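Long-range contacts in extracellular ligand-binding receptor (Rhodopseudomonas palustris, PDB 3UKJ), which probably captures lignin-derived aromatic acids, such as p-coumaric acid, for transport as a solute-binding protein, and here holds 3-(4-hydroxyphenyl)pyruvic acid: residues P95-A100 with V113-P118; N133-V138 with M162-V167; N6-G11 with G39-K44. All coordinates share one frame; numbering follows the deposited sequence.

Interaction 1. Residues P95-A100 with V113-P118. With ENO (3-(4-hydroxy-phenyl)pyruvic acid), chain B.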
loop_
_atom_site.group_PDB
_atom_site.type_symbol
_atom_site.label_atom_id
_atom_site.label_comp_id
_atom_site.label_asym_id
_atom_site.label_seq_id
_atom_site.Cartn_x
_atom_site.Cartn_y
_atom_site.Cartn_z
ATOM N N PRO A 95 2.466 19.200 0.282
ATOM C CA PRO A 95 2.393 17.931 -0.472
ATOM C C PRO A 95 2.616 16.728 0.452
ATOM O O PRO A 95 3.488 16.755 1.334
ATOM C CB PRO A 95 3.552 18.046 -1.480
ATOM C CG PRO A 95 3.794 19.578 -1.637
ATOM C CD PRO A 95 3.517 20.112 -0.237
ATOM N N HIS A 96 1.737 15.741 0.312
ATOM C CA HIS A 96 1.773 14.519 1.100
ATOM C C HIS A 96 1.797 13.288 0.181
ATOM O O HIS A 96 0.975 13.182 -0.748
ATOM C CB HIS A 96 0.529 14.499 2.012
ATOM C CG HIS A 96 0.250 13.169 2.619
ATOM N ND1 HIS A 96 -1.016 12.638 2.706
ATOM C CD2 HIS A 96 1.095 12.226 3.105
ATOM C CE1 HIS A 96 -0.949 11.434 3.257
ATOM N NE2 HIS A 96 0.324 11.160 3.512
ATOM N N ILE A 97 2.790 12.419 0.368
ATOM C CA ILE A 97 2.843 11.145 -0.378
ATOM C C ILE A 97 2.445 10.056 0.596
ATOM O O ILE A 97 3.134 9.827 1.633
ATOM C CB ILE A 97 4.266 10.875 -0.964
ATOM C CG1 ILE A 97 4.610 11.973 -1.976
ATOM C CG2 ILE A 97 4.282 9.526 -1.651
ATOM C CD1 ILE A 97 6.047 11.999 -2.487
ATOM N N ALA A 98 1.237 9.526 0.377
ATOM C CA ALA A 98 0.681 8.492 1.228
ATOM C C ALA A 98 1.325 7.118 0.947
ATOM O O ALA A 98 1.460 6.720 -0.208
ATOM C CB ALA A 98 -0.838 8.413 1.029
ATOM N N LEU A 99 1.634 6.363 2.013
ATOM C CA LEU A 99 2.212 5.034 1.829
ATOM C C LEU A 99 1.214 3.893 2.091
ATOM O O LEU A 99 1.590 2.693 2.064
ATOM C CB LEU A 99 3.504 4.872 2.649
ATOM C CG LEU A 99 4.612 5.928 2.438
ATOM C CD1 LEU A 99 5.792 5.592 3.334
ATOM C CD2 LEU A 99 4.992 5.970 0.916
ATOM N N ALA A 100 -0.043 4.253 2.366
ATOM C CA ALA A 100 -1.155 3.278 2.524
ATOM C C ALA A 100 -2.344 3.796 1.704
ATOM O O ALA A 100 -2.495 5.019 1.543
ATOM C CB ALA A 100 -1.567 3.149 4.039
ATOM N N VAL A 113 -1.047 12.545 -2.715
ATOM C CA VAL A 113 -0.983 11.473 -3.738
ATOM C C VAL A 113 -0.623 10.193 -3.031
ATOM O O VAL A 113 -0.253 10.189 -1.826
ATOM C CB VAL A 113 0.067 11.746 -4.860
ATOM C CG1 VAL A 113 -0.317 12.966 -5.718
ATOM C CG2 VAL A 113 1.490 11.913 -4.271
ATOM N N VAL A 114 -0.931 9.089 -3.707
ATOM C CA VAL A 114 -0.918 7.776 -3.059
ATOM C C VAL A 114 -0.017 6.777 -3.804
ATOM O O VAL A 114 -0.133 6.596 -5.025
ATOM C CB VAL A 114 -2.367 7.222 -2.892
ATOM C CG1 VAL A 114 -2.396 5.943 -2.061
ATOM C CG2 VAL A 114 -3.278 8.273 -2.282
HETATM N N MSE A 115 0.909 6.180 -3.061
HETATM C CA MSE A 115 1.827 5.185 -3.659
HETATM C C MSE A 115 1.167 3.805 -3.841
HETATM O O MSE A 115 1.211 3.249 -4.935
HETATM C CB MSE A 115 3.165 5.066 -2.862
HETATM C CG MSE A 115 4.110 6.334 -2.850
HETATM SE SE MSE A 115 4.621 6.786 -4.685
HETATM C CE MSE A 115 3.296 8.014 -5.067
ATOM N N PRO A 116 0.509 3.268 -2.799
ATOM C CA PRO A 116 -0.091 1.940 -3.054
ATOM C C PRO A 116 -1.171 1.967 -4.106
ATOM O O PRO A 116 -1.881 2.965 -4.254
ATOM C CB PRO A 116 -0.720 1.558 -1.719
ATOM C CG PRO A 116 -0.279 2.503 -0.771
ATOM C CD PRO A 116 0.521 3.587 -1.359
ATOM N N GLN A 117 -1.418 0.787 -4.679
ATOM C CA GLN A 117 -2.415 0.661 -5.744
ATOM C C GLN A 117 -3.817 0.877 -5.147
ATOM O O GLN A 117 -4.038 0.542 -3.965
ATOM C CB GLN A 117 -2.356 -0.745 -6.322
ATOM C CG GLN A 117 -1.070 -1.020 -7.147
ATOM C CD GLN A 117 0.148 -1.394 -6.311
ATOM O OE1 GLN A 117 0.067 -1.596 -5.089
ATOM N NE2 GLN A 117 1.326 -1.433 -6.981
ATOM N N PRO A 118 -4.713 1.540 -5.917
ATOM C CA PRO A 118 -6.061 1.775 -5.393
ATOM C C PRO A 118 -6.813 0.464 -5.298
ATOM O O PRO A 118 -6.545 -0.478 -6.071
ATOM C CB PRO A 118 -6.700 2.702 -6.449
ATOM C CG PRO A 118 -5.994 2.387 -7.705
ATOM C CD PRO A 118 -4.619 1.860 -7.351
HETATM O O4 ENO B . -3.607 0.302 4.313
HETATM C C9 ENO B . -0.635 -0.866 2.857
HETATM C C8 ENO B . -0.054 -0.758 1.580
HETATM C C7 ENO B . -0.672 -1.435 0.529
HETATM C C6 ENO B . -1.831 -2.203 0.706
HETATM C C5 ENO B . -2.456 -2.225 1.940
HETATM C C4 ENO B . -1.827 -1.610 3.027
HETATM O O3 ENO B . -0.085 -1.426 -0.696
HETATM C C3 ENO B . -2.429 -1.821 4.401
HETATM C C2 ENO B . -3.453 -0.802 4.864
HETATM C C1 ENO B . -4.093 -1.028 6.173
HETATM O O2 ENO B . -4.820 -0.136 6.582
HETATM O O1 ENO B . -3.941 -2.094 6.825
#

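Interaction 2. Residues N133-V138 with M162-V167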
loop_
_atom_site.group_PDB
_atom_site.type_symbol
_atom_site.label_atom_id
_atom_site.label_comp_id
_atom_site.label_asym_id
_atom_site.label_seq_id
_atom_site.Cartn_x
_atom_site.Cartn_y
_atom_site.Cartn_z
ATOM N N ASN A 133 -12.552 -19.041 -12.174
ATOM C CA ASN A 133 -12.440 -20.249 -11.346
ATOM C C ASN A 133 -13.729 -20.715 -10.648
ATOM O O ASN A 133 -13.700 -21.232 -9.516
ATOM C CB ASN A 133 -11.296 -20.091 -10.345
ATOM C CG ASN A 133 -9.948 -20.225 -11.005
ATOM O OD1 ASN A 133 -9.465 -21.348 -11.198
ATOM N ND2 ASN A 133 -9.468 -19.125 -11.590
ATOM N N ASN A 134 -14.851 -20.551 -11.341
ATOM C CA ASN A 134 -16.120 -21.176 -10.913
ATOM C C ASN A 134 -16.691 -20.626 -9.587
ATOM O O ASN A 134 -17.498 -21.279 -8.928
ATOM C CB ASN A 134 -15.928 -22.717 -10.807
ATOM C CG ASN A 134 -15.168 -23.304 -11.986
ATOM O OD1 ASN A 134 -14.015 -23.783 -11.837
ATOM N ND2 ASN A 134 -15.746 -23.179 -13.177
ATOM N N ILE A 135 -16.288 -19.418 -9.189
ATOM C CA ILE A 135 -16.775 -18.877 -7.908
ATOM C C ILE A 135 -18.104 -18.153 -8.146
ATOM O O ILE A 135 -18.196 -17.344 -9.068
ATOM C CB ILE A 135 -15.749 -17.874 -7.343
ATOM C CG1 ILE A 135 -14.378 -18.567 -7.077
ATOM C CG2 ILE A 135 -16.299 -17.156 -6.109
ATOM C CD1 ILE A 135 -14.465 -19.843 -6.249
ATOM N N LYS A 136 -19.148 -18.552 -7.414
ATOM C CA LYS A 136 -20.455 -17.890 -7.507
ATOM C C LYS A 136 -20.786 -17.061 -6.257
ATOM O O LYS A 136 -21.496 -16.061 -6.356
ATOM C CB LYS A 136 -21.571 -18.909 -7.764
ATOM C CG LYS A 136 -21.530 -19.544 -9.154
ATOM C CD LYS A 136 -22.678 -20.531 -9.337
ATOM C CE LYS A 136 -22.243 -21.953 -8.972
ATOM N NZ LYS A 136 -23.309 -22.956 -9.236
ATOM N N THR A 137 -20.433 -17.586 -5.084
ATOM C CA THR A 137 -20.730 -16.947 -3.800
ATOM C C THR A 137 -19.428 -16.571 -3.076
ATOM O O THR A 137 -18.425 -17.293 -3.156
ATOM C CB THR A 137 -21.523 -17.882 -2.874
ATOM O OG1 THR A 137 -20.854 -19.146 -2.819
ATOM C CG2 THR A 137 -22.963 -18.090 -3.374
ATOM N N VAL A 138 -19.434 -15.404 -2.422
ATOM C CA VAL A 138 -18.231 -14.840 -1.807
ATOM C C VAL A 138 -18.566 -14.300 -0.433
ATOM O O VAL A 138 -19.632 -13.685 -0.250
ATOM C CB VAL A 138 -17.662 -13.658 -2.607
ATOM C CG1 VAL A 138 -16.237 -13.319 -2.101
ATOM C CG2 VAL A 138 -17.611 -13.986 -4.082
HETATM N N MSE A 162 -20.417 -8.213 -11.766
HETATM C CA MSE A 162 -19.815 -9.320 -12.520
HETATM C C MSE A 162 -20.594 -10.623 -12.257
HETATM O O MSE A 162 -20.261 -11.688 -12.793
HETATM C CB MSE A 162 -18.341 -9.460 -12.100
HETATM C CG MSE A 162 -17.501 -8.221 -12.479
HETATM SE SE MSE A 162 -15.729 -8.206 -11.604
HETATM C CE MSE A 162 -15.355 -9.981 -12.105
ATOM N N GLY A 163 -21.680 -10.509 -11.487
ATOM C CA GLY A 163 -22.564 -11.631 -11.215
ATOM C C GLY A 163 -22.178 -12.534 -10.069
ATOM O O GLY A 163 -22.855 -13.551 -9.860
ATOM N N LEU A 164 -21.276 -12.058 -9.205
ATOM C CA LEU A 164 -20.942 -12.761 -7.950
ATOM C C LEU A 164 -22.015 -12.412 -6.926
ATOM O O LEU A 164 -22.559 -11.310 -6.953
ATOM C CB LEU A 164 -19.544 -12.346 -7.438
ATOM C CG LEU A 164 -18.364 -12.667 -8.376
ATOM C CD1 LEU A 164 -17.070 -12.026 -7.965
ATOM C CD2 LEU A 164 -18.204 -14.167 -8.539
ATOM N N LYS A 165 -22.176 -13.261 -5.911
ATOM C CA LYS A 165 -23.190 -13.040 -4.907
ATOM C C LYS A 165 -22.482 -12.999 -3.573
ATOM O O LYS A 165 -21.719 -13.903 -3.234
ATOM C CB LYS A 165 -24.199 -14.198 -4.910
ATOM C CG LYS A 165 -25.310 -14.070 -3.874
ATOM C CD LYS A 165 -26.298 -15.240 -3.945
ATOM C CE LYS A 165 -27.342 -15.135 -2.819
ATOM N NZ LYS A 165 -27.901 -16.464 -2.414
ATOM N N ILE A 166 -22.649 -11.891 -2.871
ATOM C CA ILE A 166 -22.032 -11.733 -1.550
ATOM C C ILE A 166 -22.976 -12.301 -0.509
ATOM O O ILE A 166 -24.065 -11.758 -0.323
ATOM C CB ILE A 166 -21.736 -10.235 -1.247
ATOM C CG1 ILE A 166 -21.099 -9.529 -2.460
ATOM C CG2 ILE A 166 -20.979 -10.077 0.057
ATOM C CD1 ILE A 166 -19.875 -10.212 -3.075
ATOM N N VAL A 167 -22.459 -13.221 0.318
ATOM C CA VAL A 167 -23.290 -14.049 1.227
ATOM C C VAL A 167 -22.951 -13.934 2.713
ATOM O O VAL A 167 -23.630 -14.523 3.562
ATOM C CB VAL A 167 -23.333 -15.551 0.802
ATOM C CG1 VAL A 167 -23.880 -15.672 -0.644
ATOM C CG2 VAL A 167 -21.926 -16.199 0.923
#

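Interaction 3. Residues N6-G11 with G39-K44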
loop_
_atom_site.group_PDB
_atom_site.type_symbol
_atom_site.label_atom_id
_atom_site.label_comp_id
_atom_site.label_asym_id
_atom_site.label_seq_id
_atom_site.Cartn_x
_atom_site.Cartn_y
_atom_site.Cartn_z
ATOM N N ASN A 6 20.013 25.307 2.412
ATOM C CA ASN A 6 19.415 25.085 1.056
ATOM C C ASN A 6 18.859 23.662 0.884
ATOM O O ASN A 6 18.490 23.232 -0.213
ATOM C CB ASN A 6 20.439 25.408 -0.018
ATOM C CG ASN A 6 21.450 24.301 -0.212
ATOM O OD1 ASN A 6 21.854 23.624 0.734
ATOM N ND2 ASN A 6 21.795 24.049 -1.468
ATOM N N GLU A 7 18.834 22.934 1.990
ATOM C CA GLU A 7 18.200 21.622 2.082
ATOM C C GLU A 7 16.686 21.604 1.778
ATOM O O GLU A 7 15.972 22.611 1.925
ATOM C CB GLU A 7 18.500 20.966 3.441
ATOM C CG GLU A 7 17.619 21.455 4.560
ATOM C CD GLU A 7 18.248 21.337 5.952
ATOM O OE1 GLU A 7 19.239 20.593 6.143
ATOM O OE2 GLU A 7 17.836 22.136 6.811
ATOM N N ILE A 8 16.242 20.451 1.287
ATOM C CA ILE A 8 14.820 20.161 1.077
ATOM C C ILE A 8 14.424 19.202 2.174
ATOM O O ILE A 8 15.157 18.246 2.466
ATOM C CB ILE A 8 14.563 19.551 -0.306
ATOM C CG1 ILE A 8 14.825 20.598 -1.387
ATOM C CG2 ILE A 8 13.112 19.008 -0.419
ATOM C CD1 ILE A 8 14.956 20.026 -2.812
ATOM N N THR A 9 13.352 19.546 2.891
ATOM C CA THR A 9 13.007 18.845 4.125
ATOM C C THR A 9 11.799 17.915 3.912
ATOM O O THR A 9 10.726 18.348 3.473
ATOM C CB THR A 9 12.725 19.852 5.276
ATOM O OG1 THR A 9 13.852 20.750 5.410
ATOM C CG2 THR A 9 12.472 19.133 6.583
ATOM N N VAL A 10 11.979 16.636 4.234
ATOM C CA VAL A 10 10.933 15.611 4.028
ATOM C C VAL A 10 10.655 14.978 5.367
ATOM O O VAL A 10 11.531 14.342 5.935
ATOM C CB VAL A 10 11.343 14.525 2.987
ATOM C CG1 VAL A 10 10.175 13.512 2.771
ATOM C CG2 VAL A 10 11.682 15.182 1.621
ATOM N N GLY A 11 9.425 15.137 5.848
ATOM C CA GLY A 11 9.007 14.527 7.104
ATOM C C GLY A 11 8.278 13.242 6.800
ATOM O O GLY A 11 7.348 13.221 5.990
ATOM N N GLY A 39 18.208 17.212 -7.406
ATOM C CA GLY A 39 18.135 18.538 -8.032
ATOM C C GLY A 39 19.296 19.448 -7.611
ATOM O O GLY A 39 19.198 20.682 -7.676
ATOM N N GLY A 40 20.368 18.855 -7.093
ATOM C CA GLY A 40 21.520 19.631 -6.625
ATOM C C GLY A 40 21.410 20.139 -5.188
ATOM O O GLY A 40 22.220 20.971 -4.774
ATOM N N HIS A 41 20.368 19.692 -4.476
ATOM C CA HIS A 41 20.124 20.066 -3.082
ATOM C C HIS A 41 20.210 18.862 -2.156
ATOM O O HIS A 41 19.670 17.807 -2.481
ATOM C CB HIS A 41 18.722 20.662 -2.962
ATOM C CG HIS A 41 18.617 22.050 -3.515
ATOM N ND1 HIS A 41 18.553 22.320 -4.870
ATOM C CD2 HIS A 41 18.573 23.251 -2.890
ATOM C CE1 HIS A 41 18.608 23.630 -5.048
ATOM N NE2 HIS A 41 18.515 24.213 -3.868
ATOM N N PRO A 42 20.715 19.047 -0.920
ATOM C CA PRO A 42 20.641 17.931 0.021
ATOM C C PRO A 42 19.222 17.711 0.532
ATOM O O PRO A 42 18.426 18.675 0.588
ATOM C CB PRO A 42 21.506 18.383 1.190
ATOM C CG PRO A 42 22.248 19.559 0.744
ATOM C CD PRO A 42 21.480 20.191 -0.388
ATOM N N ILE A 43 18.874 16.446 0.771
ATOM C CA ILE A 43 17.619 16.121 1.419
ATOM C C ILE A 43 17.823 15.887 2.914
ATOM O O ILE A 43 18.737 15.170 3.337
ATOM C CB ILE A 43 16.977 14.848 0.813
ATOM C CG1 ILE A 43 16.798 14.988 -0.724
ATOM C CG2 ILE A 43 15.645 14.503 1.507
ATOM C CD1 ILE A 43 15.963 16.146 -1.149
ATOM N N LYS A 44 17.035 16.584 3.726
ATOM C CA LYS A 44 17.018 16.336 5.168
ATOM C C LYS A 44 15.742 15.569 5.491
ATOM O O LYS A 44 14.644 16.065 5.230
ATOM C CB LYS A 44 17.022 17.666 5.920
ATOM C CG LYS A 44 17.134 17.546 7.444
ATOM C CD LYS A 44 18.422 16.884 7.867
ATOM C CE LYS A 44 18.438 16.639 9.378
ATOM N NZ LYS A 44 17.826 17.790 10.125
#

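Interaction 1. Residues P95-A100 with V113-P118
The paired parallel strands of a beta-alpha-beta unit, in which helix 106-109 links strand 96-98 to the sheet-edge strand 112-114, bring Ile97 beside Val113 and Ala98 beside Val114 and then run into the ligand pocket of this periplasmic binding protein. Three nearly straight backbone bonds join the strands: Val113 N to His96 O, Ala98 N to Val113 O (2.7 Å), and Met115 N to Ala98 O (3.0 Å). Met115 O turns to the hydroxyl of Tyr333, and the pairing ends there. On the face that meets helices 282-304 and 310-322, Ile97 and Val113 lie side by side, with Ile97 CG1 3.9 Å from Val113 CG2. Ile97 CG2, set anti to its own N (CG1 at chi1 -63°), reaches instead to Met115, a selenomethionine here. At 3.4 Å from Met115 CG the fit is tight, and the chain of Met115, bent at chi2 and chi3, also brings CE against the same methyl. Leu99 CD2 meets the same Met115 CG roughly at right angles to the approach of Ile97. On the other face small Ala98 sets CB 4.1 Å from Val114 CG2. The His96 ring packs on helix 79-92, its NE2 bonded to Gly75 O and its ND1 to Ser112 OG. Beyond the strand ends, Pro116 CG sits 3.4 Å from Leu99 O, where Leu99, Ala100 and Pro116 line the pocket. His286 and Gln282 are among the residues that hydrogen-bond the ligand, whereas this wall offers mostly carbon: Ala100 CB stands 3.5 Å from ligand keto oxygen O4, and Pro116 CB 3.2 Å from its phenolic oxygen O3.

Interaction 2. Residues N133-V138 with M162-V167
Lys136 and Lys165 begin the hydrogen bonding at the start of the two strands, 137-143 and 165-172, of a parallel beta-alpha-beta crossover. Lys165 N gives to Lys136 O at 2.9 Å, a bent bond of 142°. Val138 then uses both its backbone groups on the same partner strand: its N donates to Lys165 O, and its O accepts from Val167 N in the straighter bond of 162°. Weaker CA-H...O contacts lie between these, with Thr137 CA 3.3 Å from Lys165 O and Ile166 CA 3.4 Å from Val138 O.

The apolar contacts fall on two faces. On one, Val138 CB meets Ile166 CD1 at 4.1 Å, Val138 CG2 reaches Leu164 CB, and Ile135 CG2 lies 4.3 Å from Leu164 CD2; aliphatic residues suit this side because it faces helices 146-161 and 119-132. Leu164 CD2 also packs close against Ile135 O, at 3.2 Å. On the other, Thr137 CG2 touches Val167 CG1 at 3.8 Å. Thr137 has OG1 turned between its N and carbonyl carbon (chi1 50°), which leaves the methyl for Val167 while OG1 bonds to Asp192 N. Of the extended, exposed Lys165 side chain, CB comes near Lys136 O and the rest leads away.

Gly163, with positive phi, closes helix 146-161 in a Schellman motif just ahead of an outermost strand of the sheet. That helix packs on Val138 and Ile166 through Leu155, helix 119-132 covers Ile135 and Leu164 through Met130, and strand 193-197 continues the sheet beside Thr137.

Interaction 3. Residues N6-G11 with G39-K44
Asn6, the first modelled residue, lies across His41 and Pro42 where strands 8-14 and 41-49 begin, neighbouring parallel strands in the mixed sheet of one lobe. Its amide is turned 39° from the His41 ring plane, with ND2 3.6 Å from His41 CD2 and OD1 3.6 Å from Pro42 CD. Asn6 O sits at the edge of the ring, buried and with no polar partner in the model; its very close approach to CD2 is doubtful in detail, as Asn6 has two conformers. Replacing His41 by an alanine would probably open a gap beside Asn6 and leave Gly39 O without the weak bond from ND1.

Glu7 next runs alongside Lys44, OE1 lying 3.7 Å from Lys44 CB. The charged ends stay apart, OE1 to NZ being 5.1 Å, so the pair meets through the lysine's aliphatic stem, and any attraction is probably modest. Ile8 carries the strand pairing: its N bonds to Pro42 O at 2.9 Å and its O receives Lys44 N. Ile8 CB meets Ile43 CD1 at 3.8 Å: Ile43 CG1 lies beside its backbone N (chi1 -55°), and the turn at chi2 (-58°) swings CD1 over to Ile8. Ile8 CD1 rests on His41 CB. Thr9 CA comes near Lys44 O, the same oxygen that accepts Val10 N, and Val10 CG2 reaches Ile43 CG2 at 4.0 Å.

Three straight backbone bonds thus fix the register, and Ile8 and Ile43 pack together, with Ile8 and His41 also touching helix 282-304. The pairing starts only at Pro42 O, because a proline has no N-H to give to the buried Asn6 O.

Along the chain interaction 3 comes first, then interaction 1, then interaction 2, in succession and without interleaving. Interactions 3 and 1 belong to one six-stranded sheet, their centres about 20 Å apart: 6-11 pairs with 39-44 near one side of it, while 95-100 pairs with 113-118 at the other edge. Interaction 2 lies at the edge of the second, seven-stranded sheet, with centres about 30 Å from interaction 1 and about 50 Å from interaction 3. The layout is that of a two-lobed periplasmic binding protein, whose ligand sits between the lobes. Interaction 1 reaches that cleft, whereas the other two join strand starts in the outer parts of the lobes.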